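Local coordinates for protein xyloglucanase (Paenibacillus pabuli, PDB 2JEP) that hydrolyses xyloglucan, a branched polysaccharide of the plant cell wall, as a family 5 glycoside hydrolase built on a TIM barrel, at residues W46-G49 with N50-E53; Q113-V116 with D117-Y120; G214-N217 with N218-L222; N246-S249 with S250-S254. All coordinates share one frame; numbering follows the deposited sequence. Where two conformers were deposited one is given.

Interaction 1. Residues W46-G49 with N50-E53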
loop_
_atom_site.group_PDB
_atom_site.type_symbol
_atom_site.label_atom_id
_atom_site.label_comp_id
_atom_site.label_asym_id
_atom_site.label_seq_id
_atom_site.Cartn_x
_atom_site.Cartn_y
_atom_site.Cartn_z
ATOM N N TRP A 46 3.508 -4.690 7.093
ATOM C CA TRP A 46 2.795 -5.874 6.648
ATOM C C TRP A 46 1.385 -5.466 6.249
ATOM O O TRP A 46 0.708 -4.746 6.978
ATOM C CB TRP A 46 2.800 -6.898 7.764
ATOM C CG TRP A 46 2.133 -8.216 7.509
ATOM C CD1 TRP A 46 2.713 -9.340 7.037
ATOM C CD2 TRP A 46 0.758 -8.552 7.789
ATOM N NE1 TRP A 46 1.779 -10.382 7.007
ATOM C CE2 TRP A 46 0.579 -9.911 7.477
ATOM C CE3 TRP A 46 -0.330 -7.834 8.309
ATOM C CZ2 TRP A 46 -0.642 -10.565 7.666
ATOM C CZ3 TRP A 46 -1.532 -8.484 8.495
ATOM C CH2 TRP A 46 -1.679 -9.831 8.168
ATOM N N ASN A 47 0.933 -5.924 5.079
ATOM C CA ASN A 47 -0.421 -5.661 4.615
ATOM C C ASN A 47 -1.387 -6.717 5.097
ATOM O O ASN A 47 -1.148 -7.920 4.933
ATOM C CB ASN A 47 -0.499 -5.726 3.086
ATOM C CG ASN A 47 -0.051 -4.473 2.387
ATOM O OD1 ASN A 47 -0.866 -3.557 2.153
ATOM N ND2 ASN A 47 1.231 -4.435 2.013
ATOM N N LEU A 48 -2.507 -6.247 5.608
ATOM C CA LEU A 48 -3.643 -7.082 5.947
ATOM C C LEU A 48 -4.457 -7.324 4.668
ATOM O O LEU A 48 -5.567 -6.818 4.482
ATOM C CB LEU A 48 -4.452 -6.388 7.058
ATOM C CG LEU A 48 -5.693 -7.103 7.615
ATOM C CD1 LEU A 48 -5.334 -8.416 8.315
ATOM C CD2 LEU A 48 -6.435 -6.165 8.590
ATOM N N GLY A 49 -3.851 -8.066 3.750
ATOM C CA GLY A 49 -4.383 -8.173 2.417
ATOM C C GLY A 49 -5.559 -9.133 2.313
ATOM O O GLY A 49 -5.682 -10.097 3.090
ATOM N N ASN A 50 -6.362 -8.923 1.271
ATOM C CA ASN A 50 -7.531 -9.733 0.985
ATOM C C ASN A 50 -8.471 -9.794 2.197
ATOM O O ASN A 50 -9.018 -10.853 2.552
ATOM C CB ASN A 50 -7.134 -11.131 0.477
ATOM C CG ASN A 50 -6.671 -11.118 -0.959
ATOM O OD1 ASN A 50 -6.328 -10.061 -1.501
ATOM N ND2 ASN A 50 -6.592 -12.306 -1.563
ATOM N N GLN A 51 -8.696 -8.621 2.798
ATOM C CA GLN A 51 -9.663 -8.491 3.888
ATOM C C GLN A 51 -10.611 -7.349 3.597
ATOM O O GLN A 51 -11.567 -7.547 2.834
ATOM C CB GLN A 51 -8.971 -8.399 5.262
ATOM C CG GLN A 51 -8.049 -9.620 5.577
ATOM C CD GLN A 51 -8.660 -10.811 6.311
ATOM O OE1 GLN A 51 -7.895 -11.596 6.898
ATOM N NE2 GLN A 51 -10.002 -10.968 6.288
ATOM N N LEU A 52 -10.353 -6.157 4.151
ATOM C CA LEU A 52 -11.357 -5.098 4.057
ATOM C C LEU A 52 -11.453 -4.437 2.682
ATOM O O LEU A 52 -12.364 -3.635 2.459
ATOM C CB LEU A 52 -11.208 -4.059 5.171
ATOM C CG LEU A 52 -11.625 -4.525 6.566
ATOM C CD1 LEU A 52 -10.702 -5.580 7.175
ATOM C CD2 LEU A 52 -11.744 -3.288 7.478
ATOM N N GLU A 53 -10.572 -4.811 1.747
ATOM C CA GLU A 53 -10.715 -4.382 0.350
ATOM C C GLU A 53 -11.485 -5.387 -0.505
ATOM O O GLU A 53 -11.888 -5.079 -1.611
ATOM C CB GLU A 53 -9.366 -4.098 -0.296
ATOM C CG GLU A 53 -8.580 -5.297 -0.840
ATOM C CD GLU A 53 -7.829 -6.135 0.172
ATOM O OE1 GLU A 53 -8.263 -6.264 1.334
ATOM O OE2 GLU A 53 -6.790 -6.698 -0.249
HETATM O O HOH W 1 -7.767 -5.106 4.949
#
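Leu-48 and Gln-51 meet at the mouth of the TIM barrel, where its first strand, 45-48, turns into the loop that follows. An inverse gamma turn centred on Leu-48 breaks the strand direction, and the chain then curls round the carboxylate of Glu-53. An acid suits this place because it offers two oxygens to two successive amides. OE2 takes the N-H of Asn-50 at 2.7 Å on its syn side, 23° out of the carboxylate plane, while OE1 takes the N-H of Gln-51 at 2.8 Å from above the plane. Two bonds fix the rotation of the carboxylate. The first torsion puts Glu-53 CG between backbone N and carbonyl carbon (chi1 82°), and a bend at chi2 folds the acid back toward these amides, with OE2 3.7 Å from Gly-49 C. Without the carboxylate, as with an alanine here, the N-H groups of Asn-50 and Gln-51 would probably lose these acceptors and the turn would be freer to shift. A water separately bridges the two segments, donating to Leu-48 O at 2.8 Å and accepting from Leu-52 N at 2.9 Å. Gln-51 suits its place by being half apolar: its CG lies 4.0 Å from Leu-48 CG, the two side chains crossing at about a right angle, and the bent chain carries the amide on to Arg-376 and Pro-68. A calcium ion lies about 7 Å from the side chain of Asn-50. Loops of this kind, at the carboxy ends of the strands, line the substrate cleft in TIM-barrel glycoside hydrolases.

Interaction 2. Residues Q113-V116 with D117-Y120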
loop_
_atom_site.group_PDB
_atom_site.type_symbol
_atom_site.label_atom_id
_atom_site.label_comp_id
_atom_site.label_asym_id
_atom_site.label_seq_id
_atom_site.Cartn_x
_atom_site.Cartn_y
_atom_site.Cartn_z
ATOM N N GLN A 113 -12.974 0.954 11.876
ATOM C CA GLN A 113 -12.373 1.503 13.081
ATOM C C GLN A 113 -11.956 0.402 14.056
ATOM O O GLN A 113 -10.900 0.486 14.675
ATOM C CB GLN A 113 -13.303 2.513 13.751
ATOM C CG GLN A 113 -12.812 2.930 15.103
ATOM C CD GLN A 113 -13.684 3.944 15.731
ATOM O OE1 GLN A 113 -14.869 3.697 15.955
ATOM N NE2 GLN A 113 -13.105 5.082 16.050
ATOM N N GLN A 114 -12.766 -0.642 14.190
ATOM C CA GLN A 114 -12.391 -1.731 15.075
ATOM C C GLN A 114 -11.075 -2.387 14.609
ATOM O O GLN A 114 -10.191 -2.667 15.413
ATOM C CB GLN A 114 -13.533 -2.747 15.159
ATOM C CG GLN A 114 -13.393 -3.754 16.261
ATOM C CD GLN A 114 -13.754 -3.225 17.643
ATOM O OE1 GLN A 114 -13.806 -3.985 18.610
ATOM N NE2 GLN A 114 -13.985 -1.925 17.750
ATOM N N VAL A 115 -10.948 -2.628 13.314
ATOM C CA VAL A 115 -9.762 -3.271 12.793
ATOM C C VAL A 115 -8.536 -2.352 12.938
ATOM O O VAL A 115 -7.440 -2.810 13.324
ATOM C CB VAL A 115 -10.000 -3.726 11.345
ATOM C CG1 VAL A 115 -8.720 -4.310 10.706
ATOM C CG2 VAL A 115 -11.128 -4.783 11.308
ATOM N N VAL A 116 -8.706 -1.063 12.640
ATOM C CA VAL A 116 -7.644 -0.091 12.900
ATOM C C VAL A 116 -7.200 -0.198 14.356
ATOM O O VAL A 116 -6.005 -0.228 14.651
ATOM C CB VAL A 116 -8.100 1.327 12.560
ATOM C CG1 VAL A 116 -7.159 2.380 13.216
ATOM C CG2 VAL A 116 -8.183 1.508 11.060
ATOM N N ASP A 117 -8.166 -0.229 15.278
ATOM C CA ASP A 117 -7.815 -0.282 16.684
ATOM C C ASP A 117 -7.026 -1.536 17.069
ATOM O O ASP A 117 -6.184 -1.492 17.967
ATOM C CB ASP A 117 -9.071 -0.190 17.546
ATOM C CG ASP A 117 -9.680 1.190 17.592
ATOM O OD1 ASP A 117 -8.996 2.159 17.201
ATOM O OD2 ASP A 117 -10.834 1.268 18.112
ATOM N N TYR A 118 -7.270 -2.669 16.403
ATOM C CA TYR A 118 -6.479 -3.864 16.703
ATOM C C TYR A 118 -4.993 -3.588 16.571
ATOM O O TYR A 118 -4.207 -4.112 17.325
ATOM C CB TYR A 118 -6.812 -5.038 15.777
ATOM C CG TYR A 118 -8.230 -5.575 15.805
ATOM C CD1 TYR A 118 -9.098 -5.287 16.826
ATOM C CD2 TYR A 118 -8.697 -6.373 14.770
ATOM C CE1 TYR A 118 -10.411 -5.776 16.812
ATOM C CE2 TYR A 118 -9.972 -6.874 14.771
ATOM C CZ TYR A 118 -10.838 -6.558 15.779
ATOM O OH TYR A 118 -12.121 -7.056 15.726
ATOM N N ALA A 119 -4.622 -2.795 15.570
ATOM C CA ALA A 119 -3.214 -2.425 15.325
ATOM C C ALA A 119 -2.805 -1.194 16.122
ATOM O O ALA A 119 -1.749 -1.175 16.772
ATOM C CB ALA A 119 -2.971 -2.184 13.826
ATOM N N TYR A 120 -3.647 -0.163 16.104
ATOM C CA TYR A 120 -3.307 1.089 16.782
ATOM C C TYR A 120 -3.141 0.894 18.290
ATOM O O TYR A 120 -2.233 1.471 18.903
ATOM C CB TYR A 120 -4.379 2.122 16.466
ATOM C CG TYR A 120 -4.186 3.506 17.035
ATOM C CD1 TYR A 120 -3.461 4.454 16.359
ATOM C CD2 TYR A 120 -4.767 3.865 18.246
ATOM C CE1 TYR A 120 -3.319 5.739 16.869
ATOM C CE2 TYR A 120 -4.610 5.127 18.775
ATOM C CZ TYR A 120 -3.908 6.070 18.075
ATOM O OH TYR A 120 -3.751 7.365 18.549
#
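Tyr-118 lies back over Gln-114 and Val-115, one turn earlier on helix 106-120, the helix of the beta-alpha-beta unit that joins barrel strands 85-88 and 125-128. Its CB sits 3.4 Å from Val-115 O. With CG anti to the carbonyl carbon (chi1 -62°), the ring lies back along the helix. One face then covers backbone: Gln-114 O lies over it near the rim, 3.2 Å from Tyr-118 CD1, and Val-115 CA makes a CH-pi contact, 4.1 Å from the ring centroid and 21° off the normal. Farther along, CE2 reaches Val-115 CG2 at 4.2 Å, and CE1 and CZ pass the Gln-114 side chain in one of its two conformers. At the tip, OH hydrogen-bonds to Arg-111. A tyrosine suits this border, because its ring shields backbone and touches Ile-75 of helix 72-80 while its hydroxyl finds a polar partner. Val-115, Val-116 and Ala-119 are small apolar residues that fit the helix against the barrel strands. Asp-117, on another side, brings its CG within 3.2 Å of Gln-113 O, and its OD1 bonds to Tyr-171. Its own N-H donates to Gln-113 O at 2.9 Å. The final turn closes with an almost straight bond from Tyr-120 N to Val-116 O, 2.8 Å long with 173° at the hydrogen.

Interaction 3. Residues G214-N217 with N218-L222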
loop_
_atom_site.group_PDB
_atom_site.type_symbol
_atom_site.label_atom_id
_atom_site.label_comp_id
_atom_site.label_asym_id
_atom_site.label_seq_id
_atom_site.Cartn_x
_atom_site.Cartn_y
_atom_site.Cartn_z
ATOM N N GLY A 214 -11.442 18.043 11.586
ATOM C CA GLY A 214 -10.933 18.308 12.895
ATOM C C GLY A 214 -9.779 17.464 13.383
ATOM O O GLY A 214 -9.155 16.667 12.671
ATOM N N GLY A 215 -9.517 17.667 14.659
ATOM C CA GLY A 215 -8.557 16.930 15.417
ATOM C C GLY A 215 -7.141 16.985 14.908
ATOM O O GLY A 215 -6.618 18.029 14.510
ATOM N N ASN A 216 -6.535 15.814 14.868
ATOM C CA ASN A 216 -5.160 15.696 14.443
ATOM C C ASN A 216 -5.042 15.549 12.913
ATOM O O ASN A 216 -3.937 15.359 12.409
ATOM C CB ASN A 216 -4.526 14.485 15.128
ATOM C CG ASN A 216 -3.025 14.421 14.940
ATOM O OD1 ASN A 216 -2.325 15.418 15.114
ATOM N ND2 ASN A 216 -2.517 13.250 14.547
ATOM N N ASN A 217 -6.151 15.632 12.183
ATOM C CA ASN A 217 -6.071 15.446 10.731
ATOM C C ASN A 217 -5.322 16.560 10.024
ATOM O O ASN A 217 -4.814 16.360 8.931
ATOM C CB ASN A 217 -7.457 15.312 10.143
ATOM C CG ASN A 217 -8.122 14.017 10.551
ATOM O OD1 ASN A 217 -7.437 13.036 10.859
ATOM N ND2 ASN A 217 -9.442 14.001 10.556
ATOM N N ASN A 218 -5.235 17.737 10.634
ATOM C CA ASN A 218 -4.478 18.801 10.034
ATOM C C ASN A 218 -2.973 18.613 10.174
ATOM O O ASN A 218 -2.206 19.315 9.511
ATOM C CB ASN A 218 -4.965 20.172 10.523
ATOM C CG ASN A 218 -4.621 20.448 11.951
ATOM O OD1 ASN A 218 -4.221 19.573 12.683
ATOM N ND2 ASN A 218 -4.779 21.710 12.358
ATOM N N ALA A 219 -2.554 17.631 10.986
ATOM C CA ALA A 219 -1.133 17.419 11.253
ATOM C C ALA A 219 -0.580 16.072 10.838
ATOM O O ALA A 219 0.627 15.916 10.744
ATOM C CB ALA A 219 -0.846 17.641 12.751
ATOM N N ARG A 220 -1.443 15.083 10.613
ATOM C CA ARG A 220 -0.958 13.720 10.427
ATOM C C ARG A 220 -0.260 13.527 9.080
ATOM O O ARG A 220 -0.399 14.330 8.163
ATOM C CB ARG A 220 -2.068 12.707 10.626
ATOM C CG ARG A 220 -2.978 12.515 9.454
ATOM C CD ARG A 220 -3.969 11.352 9.645
ATOM N NE ARG A 220 -4.933 11.645 10.700
ATOM C CZ ARG A 220 -4.851 11.268 11.970
ATOM N NH1 ARG A 220 -3.883 10.492 12.411
ATOM N NH2 ARG A 220 -5.754 11.710 12.822
ATOM N N TRP A 221 0.481 12.430 8.968
ATOM C CA TRP A 221 1.079 12.061 7.702
ATOM C C TRP A 221 0.034 11.524 6.732
ATOM O O TRP A 221 -0.837 10.725 7.095
ATOM C CB TRP A 221 2.155 11.009 7.932
ATOM C CG TRP A 221 3.337 11.535 8.651
ATOM C CD1 TRP A 221 3.561 11.531 10.006
ATOM C CD2 TRP A 221 4.479 12.144 8.061
ATOM N NE1 TRP A 221 4.769 12.118 10.276
ATOM C CE2 TRP A 221 5.353 12.507 9.103
ATOM C CE3 TRP A 221 4.830 12.460 6.754
ATOM C CZ2 TRP A 221 6.585 13.134 8.865
ATOM C CZ3 TRP A 221 6.048 13.095 6.527
ATOM C CH2 TRP A 221 6.902 13.420 7.582
ATOM N N LEU A 222 0.159 11.952 5.475
ATOM C CA LEU A 222 -0.725 11.540 4.396
ATOM C C LEU A 222 0.114 10.967 3.265
ATOM O O LEU A 222 1.089 11.584 2.839
ATOM C CB LEU A 222 -1.491 12.748 3.876
ATOM C CG LEU A 222 -2.316 13.534 4.909
ATOM C CD1 LEU A 222 -3.006 14.724 4.240
ATOM C CD2 LEU A 222 -3.305 12.652 5.612
#
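Asn-217 grips the Arg-220 guanidinium at its edge while Asn-216 packs over its face, in the loop between helix 193-211 and strand 222-225. The approach starts at Gly-214, whose O receives the N-H of Asn-217, and passes through Gly-215, where the positive phi is easily reached without a side chain. Asn-216 follows. Its O accepts from Ala-219 N at 3.0 Å, with the donor well above the carbonyl plane, and takes a weaker bond from Arg-220 N, so that the backbone closes a tight turn. Its side chain divides: OD1 touches Ala-219 CB at 3.6 Å, and ND2 stands over one face of the Arg-220 guanidinium, 3.7 Å from NH1, the two planes 88° apart. That amide nitrogen is spent on Asp-173 and Tyr-171 O. Asn-217 comes at the edge instead. Its OD1 lies in the guanidinium plane and is gripped side-on by NE and NH2 of Arg-220, each at 2.9 Å; NE sits in the plane of the amide carbonyl, while NH2 is tilted out of it. A bend in the arginine at chi3 (67°) swings the guanidinium alongside Asn-217 to make this possible. Asparagine suits the position because its other end is a donor: ND2 bonds to Thr-213 OG1 and Ala-165 O. With Tyr-171 O on NH2 and Leu-175 O on NH1, the buried arginine meets neutral oxygens on all three nitrogens, and their dipoles probably stabilise its positive charge.

Interaction 4. Residues N246-S249 with S250-S254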
loop_
_atom_site.group_PDB
_atom_site.type_symbol
_atom_site.label_atom_id
_atom_site.label_comp_id
_atom_site.label_asym_id
_atom_site.label_seq_id
_atom_site.Cartn_x
_atom_site.Cartn_y
_atom_site.Cartn_z
ATOM N N ASN A 246 -1.551 23.629 2.027
ATOM C CA ASN A 246 -1.681 24.949 2.653
ATOM C C ASN A 246 -2.684 25.013 3.800
ATOM O O ASN A 246 -2.696 25.990 4.556
ATOM C CB ASN A 246 -2.011 25.999 1.603
ATOM C CG ASN A 246 -0.916 26.190 0.601
ATOM O OD1 ASN A 246 -1.183 26.254 -0.629
ATOM N ND2 ASN A 246 0.308 26.290 1.075
ATOM N N TYR A 247 -3.517 23.979 3.960
ATOM C CA TYR A 247 -4.458 23.910 5.082
ATOM C C TYR A 247 -3.927 23.141 6.286
ATOM O O TYR A 247 -4.659 22.940 7.266
ATOM C CB TYR A 247 -5.808 23.311 4.652
ATOM C CG TYR A 247 -6.487 24.134 3.593
ATOM C CD1 TYR A 247 -7.326 25.194 3.946
ATOM C CD2 TYR A 247 -6.266 23.897 2.237
ATOM C CE1 TYR A 247 -7.953 25.957 2.974
ATOM C CE2 TYR A 247 -6.874 24.665 1.251
ATOM C CZ TYR A 247 -7.718 25.696 1.635
ATOM O OH TYR A 247 -8.324 26.473 0.679
ATOM N N ARG A 248 -2.676 22.678 6.214
ATOM C CA ARG A 248 -2.108 21.885 7.276
ATOM C C ARG A 248 -1.886 22.745 8.511
ATOM O O ARG A 248 -1.836 23.984 8.442
ATOM C CB ARG A 248 -0.788 21.252 6.831
ATOM C CG ARG A 248 0.366 22.210 6.788
ATOM C CD ARG A 248 1.573 21.577 6.181
ATOM N NE ARG A 248 2.751 22.381 6.431
ATOM C CZ ARG A 248 3.981 22.025 6.117
ATOM N NH1 ARG A 248 4.215 20.885 5.472
ATOM N NH2 ARG A 248 4.982 22.827 6.425
ATOM N N SER A 249 -1.721 22.067 9.632
ATOM C CA SER A 249 -1.443 22.712 10.903
ATOM C C SER A 249 -0.253 23.631 10.814
ATOM O O SER A 249 0.810 23.272 10.296
ATOM C CB SER A 249 -1.096 21.659 11.924
ATOM O OG SER A 249 -0.675 22.264 13.146
ATOM N N SER A 250 -0.419 24.821 11.392
ATOM C CA SER A 250 0.654 25.797 11.555
ATOM C C SER A 250 1.818 25.281 12.363
ATOM O O SER A 250 2.910 25.849 12.328
ATOM C CB SER A 250 0.113 27.017 12.300
ATOM O OG SER A 250 -0.901 27.615 11.543
ATOM N N ALA A 251 1.570 24.228 13.142
ATOM C CA ALA A 251 2.615 23.667 13.986
ATOM C C ALA A 251 3.628 22.866 13.204
ATOM O O ALA A 251 4.704 22.608 13.707
ATOM C CB ALA A 251 2.026 22.837 15.081
ATOM N N ILE A 252 3.302 22.467 11.971
ATOM C CA ILE A 252 4.275 21.783 11.130
ATOM C C ILE A 252 5.270 22.840 10.615
ATOM O O ILE A 252 4.884 23.830 9.990
ATOM C CB ILE A 252 3.617 21.070 9.936
ATOM C CG1 ILE A 252 2.574 20.059 10.403
ATOM C CG2 ILE A 252 4.701 20.390 9.064
ATOM C CD1 ILE A 252 1.630 19.698 9.319
ATOM N N PRO A 253 6.555 22.604 10.809
ATOM C CA PRO A 253 7.516 23.582 10.307
ATOM C C PRO A 253 7.409 23.810 8.809
ATOM O O PRO A 253 7.254 22.836 8.077
ATOM C CB PRO A 253 8.864 22.944 10.644
ATOM C CG PRO A 253 8.592 22.044 11.725
ATOM C CD PRO A 253 7.220 21.497 11.504
ATOM N N SER A 254 7.517 25.056 8.346
ATOM C CA SER A 254 7.463 25.370 6.913
ATOM C C SER A 254 8.386 24.499 6.071
ATOM O O SER A 254 8.048 24.163 4.952
ATOM C CB SER A 254 7.804 26.857 6.610
ATOM O OG SER A 254 6.651 27.646 6.434
HETATM O O HOH W 2 2.674 24.474 8.571
#
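Ser-249 takes two N-H groups of the residues that follow it. Its O accepts from Ile-252 N at 3.1 Å and closes a type I beta turn, and its OG accepts from Ala-251 N at 3.0 Å, an ST turn inside the first. With OG anti to the backbone N (chi1 174°), the hydroxyl swings forward over the amides; a serine is short enough to do this. Next comes a water that accepts from Arg-248 NE at 3.0 Å and also lies within bonding reach of Ser-249 O and Ile-252 O. Beyond the water, the guanidinium lies flat over Ile-252, whose CG2 sits 3.4 Å from CZ, above the middle of one face. Ile-252 CD1 continues the packing along the arginine's aliphatic stem, 3.7 Å from CD, while NH1 goes on to Gln-256 O. Trimming Arg-248 to an alanine is likely to uncover Ile-252 CG2 and CD1 and leave Gln-256 O without this donor. The contact occupies a surface loop leading to strand 259-265; Tyr-247 and Arg-248 lean on Arg-211 of helix 193-211, and Ile-252 touches Arg-258 just before the strand.

In the fold
Interaction 1 is the buried one, at a strand end of the barrel, and interaction 4 is the most peripheral. Interaction 2 packs its apolar side on interaction 1, with Leu-48 CD2 3.6 Å from Val-115 CG1, and turns polar outward. Interactions 3 and 4 lie in the loops leading into the neighbouring barrel strands 222-225 and 259-265, and join directly: Asn-218 O and Ser-249 N, 2.8 Å apart, probably share a hydrogen bond. Chemistry follows place. A carboxylate binds backbone amides in 50-53, an arginine is bonded by neutral oxygens in 214-222, whereas the arginine of 246-254 uses water and lies across an isoleucine. The 113-120 part of helix 106-120 relies mainly on backbone bonds and ring-on-backbone packing.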